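Acyl-coenzyme A oxidase (Caenorhabditis elegans, PDB 5K3H) catalyses the FAD-dependent desaturation of acyl-CoA side chains, the first step of peroxisomal beta-oxidation, with oxygen reduced to hydrogen peroxide. Local coordinates at residues 318-323 and 635-640; 332-335 and 339-342. One frame throughout, in Å; residues are numbered along the deposited sequence.

Contact 1. Residues 318-323 and 635-640; sequences AVRRQG and HVYENL
Y637, V319 and R320 carry this contact. Y637 gives it the largest surface. Its ring reaches from the first turn of helix 636-645 to the place where helix 300-319 ends. The phenol oxygen does the touching. R320 NH1 donates a hydrogen bond to Y637 OH over 2.8 Å, with an N-H...O angle of 158°. The oxygen sits at the edge of the guanidinium, close to its plane. The two flat groups are not stacked: their planes stand 55° apart, and NH1 approaches the ring obliquely. The aliphatic part of the arginine also meets the hydroxyl, with R320 CD 3.2 Å from Y637 OH.

R320 is the first residue past the helix. Its CG lies anti to the backbone N (chi1 176°), and the chain then bends at chi2. This shape brings CD and NH1 together onto the phenol oxygen. Q322 NE2 lies over one face of the guanidinium, toward the rim. Q322 NE2 also bonds to R321 O at 2.9 Å.

Beside this polar pair is a small apolar one. V319 CG2 meets V636 CG2 at 3.9 Å, and the two side chains cross at about a right angle. V319 also packs on L16 of helix 14-21, and V636 on L629.

The second subunit closes in on the polar side. R320 NH1 also donates to M154 O of that subunit, and Y637 packs on T184 there. R320 is an FAD-binding residue at a site shared between the subunits. One nitrogen thus bonds to both a tyrosine of its own chain and a carbonyl across the dimer interface. This would hinder rotation of the guanidinium and probably helps to position R320 for the cofactor.

Contact 2. Residues 332-335 and 339-342; sequences VKVL and TQQH
The side-chain amides of Q340 and Q341 meet the turn 332-335 in different ways. The Q341 amide uses its edge. Q341 NE2 donates to L335 O over 2.9 Å, and the N-H...O angle is 165°. The acceptor is 5° out of the amide plane, and the donor lies in the carbonyl plane of L335. Q341 CG stands beside its backbone N (chi1 -59°), and the chain runs extended beyond CG. This carries the amide back toward the 3-10 turn that precedes helix 338-367.

The Q340 amide is met at its nitrogen end by a valine methyl. V334 CG2 stands off one side of the Q340 amide plane, beyond its nitrogen end, 3.4 Å from Q340 NE2. The polar partners of Q340 NE2 are A408 O and S317 OG, both of the same chain. The Q340 chain bends at chi2, and its aliphatic part covers the turn: Q340 CB is 3.3 Å from V334 O. L335 contributes mainly backbone here, while its side chain packs on S317 and E19.

Q340 and Q341 belong to the FAD-binding site shared between the two subunits. One glutamine fastens the turn to the helix through a carbonyl. The other fills in against a valine, with its buried amide nitrogen satisfied by two oxygens. The pairing probably holds the start of this FAD-binding helix in place.

Overall arrangement
From the N terminus, helix 300-319 comes first and ends within 318-323. The chain then turns back through 332-335 and enters helix 338-367. Contact 2 closes this short turn onto the start of that helix. Contact 1 closes a far longer loop, running on through the later helices to helix 636-645, and contact 2 lies wholly within it. Their centres are 14 Å apart, and they touch directly. Backbone bonds probably join R320 O to V334 N and Q322 N to V332 O. Together they tie three helices near the shared FAD site, on a side where both contacts touch the second subunit.

Contact 1. Residues 318-323 and 635-640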
# COMPACT_ATOMS: atom_id res chain seq x y z
N ALA B 318 -1.89 -19.82 -10.49
CA ALA B 318 -1.93 -21.06 -11.27
C ALA B 318 -2.02 -22.29 -10.36
O ALA B 318 -2.64 -23.29 -10.74
CB ALA B 318 -0.69 -21.15 -12.18
N VAL B 319 -1.45 -22.23 -9.16
CA VAL B 319 -1.47 -23.39 -8.27
C VAL B 319 -2.63 -23.35 -7.27
O VAL B 319 -3.02 -24.41 -6.74
CB VAL B 319 -0.11 -23.50 -7.54
CG1 VAL B 319 1.01 -23.26 -8.52
CG2 VAL B 319 -0.00 -22.55 -6.37
N ARG B 320 -3.21 -22.18 -7.01
CA ARG B 320 -4.32 -22.02 -6.07
C ARG B 320 -5.65 -22.32 -6.75
O ARG B 320 -6.04 -21.63 -7.69
CB ARG B 320 -4.31 -20.60 -5.52
CG ARG B 320 -5.46 -20.24 -4.58
CD ARG B 320 -5.50 -21.20 -3.42
NE ARG B 320 -6.34 -20.67 -2.36
CZ ARG B 320 -6.24 -20.99 -1.07
NH1 ARG B 320 -5.32 -21.86 -0.65
NH2 ARG B 320 -7.06 -20.40 -0.20
N ARG B 321 -6.37 -23.33 -6.26
CA ARG B 321 -7.71 -23.67 -6.75
C ARG B 321 -8.74 -23.25 -5.71
O ARG B 321 -8.61 -23.59 -4.53
CB ARG B 321 -7.80 -25.17 -7.05
CG ARG B 321 -7.12 -25.56 -8.37
CD ARG B 321 -7.05 -27.03 -8.60
NE ARG B 321 -6.37 -27.38 -9.84
CZ ARG B 321 -6.98 -27.47 -11.02
NH1 ARG B 321 -8.29 -27.23 -11.09
NH2 ARG B 321 -6.33 -27.81 -12.12
N GLN B 322 -9.77 -22.51 -6.12
CA GLN B 322 -10.69 -21.93 -5.14
C GLN B 322 -11.97 -21.51 -5.83
O GLN B 322 -11.94 -20.70 -6.75
CB GLN B 322 -10.06 -20.73 -4.41
CG GLN B 322 -10.74 -20.32 -3.08
CD GLN B 322 -10.42 -21.24 -1.87
OE1 GLN B 322 -10.89 -21.00 -0.75
NE2 GLN B 322 -9.61 -22.28 -2.10
N GLY B 323 -13.09 -22.08 -5.40
CA GLY B 323 -14.37 -21.74 -5.98
C GLY B 323 -14.58 -22.49 -7.28
O GLY B 323 -13.68 -23.13 -7.85
N HIS B 635 5.47 -25.76 -5.84
CA HIS B 635 5.14 -26.56 -4.66
C HIS B 635 5.00 -25.63 -3.46
O HIS B 635 5.87 -25.55 -2.58
CB HIS B 635 6.20 -27.63 -4.43
CG HIS B 635 6.30 -28.63 -5.54
ND1 HIS B 635 5.20 -29.29 -6.05
CD2 HIS B 635 7.36 -29.10 -6.23
CE1 HIS B 635 5.58 -30.10 -7.01
NE2 HIS B 635 6.89 -30.01 -7.14
N VAL B 636 3.87 -24.92 -3.44
CA VAL B 636 3.68 -23.85 -2.46
C VAL B 636 3.34 -24.41 -1.09
O VAL B 636 3.95 -24.03 -0.09
CB VAL B 636 2.62 -22.85 -2.95
CG1 VAL B 636 2.20 -21.95 -1.79
CG2 VAL B 636 3.17 -22.03 -4.10
N TYR B 637 2.35 -25.30 -1.01
CA TYR B 637 1.80 -25.69 0.29
C TYR B 637 2.81 -26.44 1.14
O TYR B 637 2.93 -26.18 2.34
CB TYR B 637 0.54 -26.55 0.11
CG TYR B 637 -0.61 -25.77 -0.49
CD1 TYR B 637 -0.88 -24.47 -0.09
CD2 TYR B 637 -1.41 -26.33 -1.47
CE1 TYR B 637 -1.92 -23.75 -0.65
CE2 TYR B 637 -2.45 -25.63 -2.03
CZ TYR B 637 -2.71 -24.34 -1.62
OH TYR B 637 -3.77 -23.64 -2.19
N GLU B 638 3.54 -27.37 0.54
CA GLU B 638 4.52 -28.14 1.28
C GLU B 638 5.61 -27.25 1.84
O GLU B 638 6.00 -27.39 3.01
CB GLU B 638 5.09 -29.22 0.36
CG GLU B 638 6.33 -29.91 0.89
CD GLU B 638 6.01 -31.23 1.58
OE1 GLU B 638 4.88 -31.38 2.09
OE2 GLU B 638 6.91 -32.11 1.59
N ASN B 639 6.08 -26.28 1.05
CA ASN B 639 7.15 -25.41 1.52
C ASN B 639 6.63 -24.26 2.37
O ASN B 639 7.40 -23.67 3.14
CB ASN B 639 7.97 -24.88 0.34
CG ASN B 639 8.78 -25.97 -0.34
OD1 ASN B 639 9.73 -26.51 0.24
ND2 ASN B 639 8.40 -26.31 -1.56
N LEU B 640 5.36 -23.90 2.23
CA LEU B 640 4.77 -22.94 3.16
C LEU B 640 4.69 -23.55 4.56
O LEU B 640 4.95 -22.87 5.56
CB LEU B 640 3.39 -22.52 2.67
CG LEU B 640 2.64 -21.46 3.47
CD1 LEU B 640 3.40 -20.17 3.46
CD2 LEU B 640 1.25 -21.28 2.89

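Contact 2. Residues 332-335 and 339-342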
# COMPACT_ATOMS: atom_id res chain seq x y z
N VAL B 332 -11.62 -24.41 -9.74
CA VAL B 332 -10.77 -23.93 -10.81
C VAL B 332 -9.59 -23.18 -10.20
O VAL B 332 -9.65 -22.66 -9.08
CB VAL B 332 -11.55 -23.03 -11.80
CG1 VAL B 332 -12.69 -23.77 -12.45
CG2 VAL B 332 -12.06 -21.82 -11.09
N LYS B 333 -8.49 -23.13 -10.96
CA LYS B 333 -7.40 -22.22 -10.63
C LYS B 333 -7.95 -20.81 -10.56
O LYS B 333 -8.72 -20.40 -11.43
CB LYS B 333 -6.33 -22.29 -11.71
CG LYS B 333 -5.70 -23.64 -11.92
CD LYS B 333 -4.84 -23.60 -13.15
CE LYS B 333 -4.23 -24.95 -13.45
NZ LYS B 333 -3.31 -24.88 -14.64
N VAL B 334 -7.54 -20.03 -9.55
CA VAL B 334 -8.08 -18.67 -9.51
C VAL B 334 -7.64 -17.87 -10.73
O VAL B 334 -8.31 -16.90 -11.10
CB VAL B 334 -7.72 -17.95 -8.20
CG1 VAL B 334 -8.29 -18.73 -7.04
CG2 VAL B 334 -6.23 -17.77 -8.05
N LEU B 335 -6.57 -18.29 -11.42
CA LEU B 335 -6.19 -17.69 -12.70
C LEU B 335 -7.32 -17.77 -13.71
O LEU B 335 -7.31 -17.02 -14.69
CB LEU B 335 -4.94 -18.37 -13.26
CG LEU B 335 -4.11 -17.77 -14.42
CD1 LEU B 335 -3.63 -16.36 -14.15
CD2 LEU B 335 -2.92 -18.67 -14.83
N THR B 339 -11.91 -11.69 -13.13
CA THR B 339 -11.61 -10.76 -12.06
C THR B 339 -10.15 -10.84 -11.63
O THR B 339 -9.52 -9.81 -11.36
CB THR B 339 -12.59 -11.08 -10.92
OG1 THR B 339 -13.65 -10.10 -10.89
CG2 THR B 339 -11.92 -11.32 -9.60
N GLN B 340 -9.57 -12.05 -11.61
CA GLN B 340 -8.15 -12.22 -11.27
C GLN B 340 -7.25 -11.79 -12.42
O GLN B 340 -6.23 -11.11 -12.22
CB GLN B 340 -7.86 -13.68 -10.93
CG GLN B 340 -6.51 -13.95 -10.29
CD GLN B 340 -6.51 -13.75 -8.78
OE1 GLN B 340 -7.34 -13.02 -8.22
NE2 GLN B 340 -5.59 -14.42 -8.10
N GLN B 341 -7.61 -12.18 -13.64
CA GLN B 341 -6.84 -11.77 -14.81
C GLN B 341 -6.82 -10.24 -14.93
O GLN B 341 -5.78 -9.65 -15.23
CB GLN B 341 -7.44 -12.41 -16.06
CG GLN B 341 -7.46 -13.93 -16.00
CD GLN B 341 -8.00 -14.58 -17.26
OE1 GLN B 341 -8.35 -13.89 -18.23
NE2 GLN B 341 -8.05 -15.91 -17.28
N HIS B 342 -7.97 -9.60 -14.66
CA HIS B 342 -8.06 -8.15 -14.78
C HIS B 342 -7.14 -7.45 -13.79
O HIS B 342 -6.68 -6.33 -14.05
CB HIS B 342 -9.51 -7.71 -14.59
CG HIS B 342 -9.75 -6.24 -14.79
ND1 HIS B 342 -10.05 -5.38 -13.75
CD2 HIS B 342 -9.73 -5.47 -15.91
CE1 HIS B 342 -10.22 -4.16 -14.22
NE2 HIS B 342 -10.02 -4.18 -15.52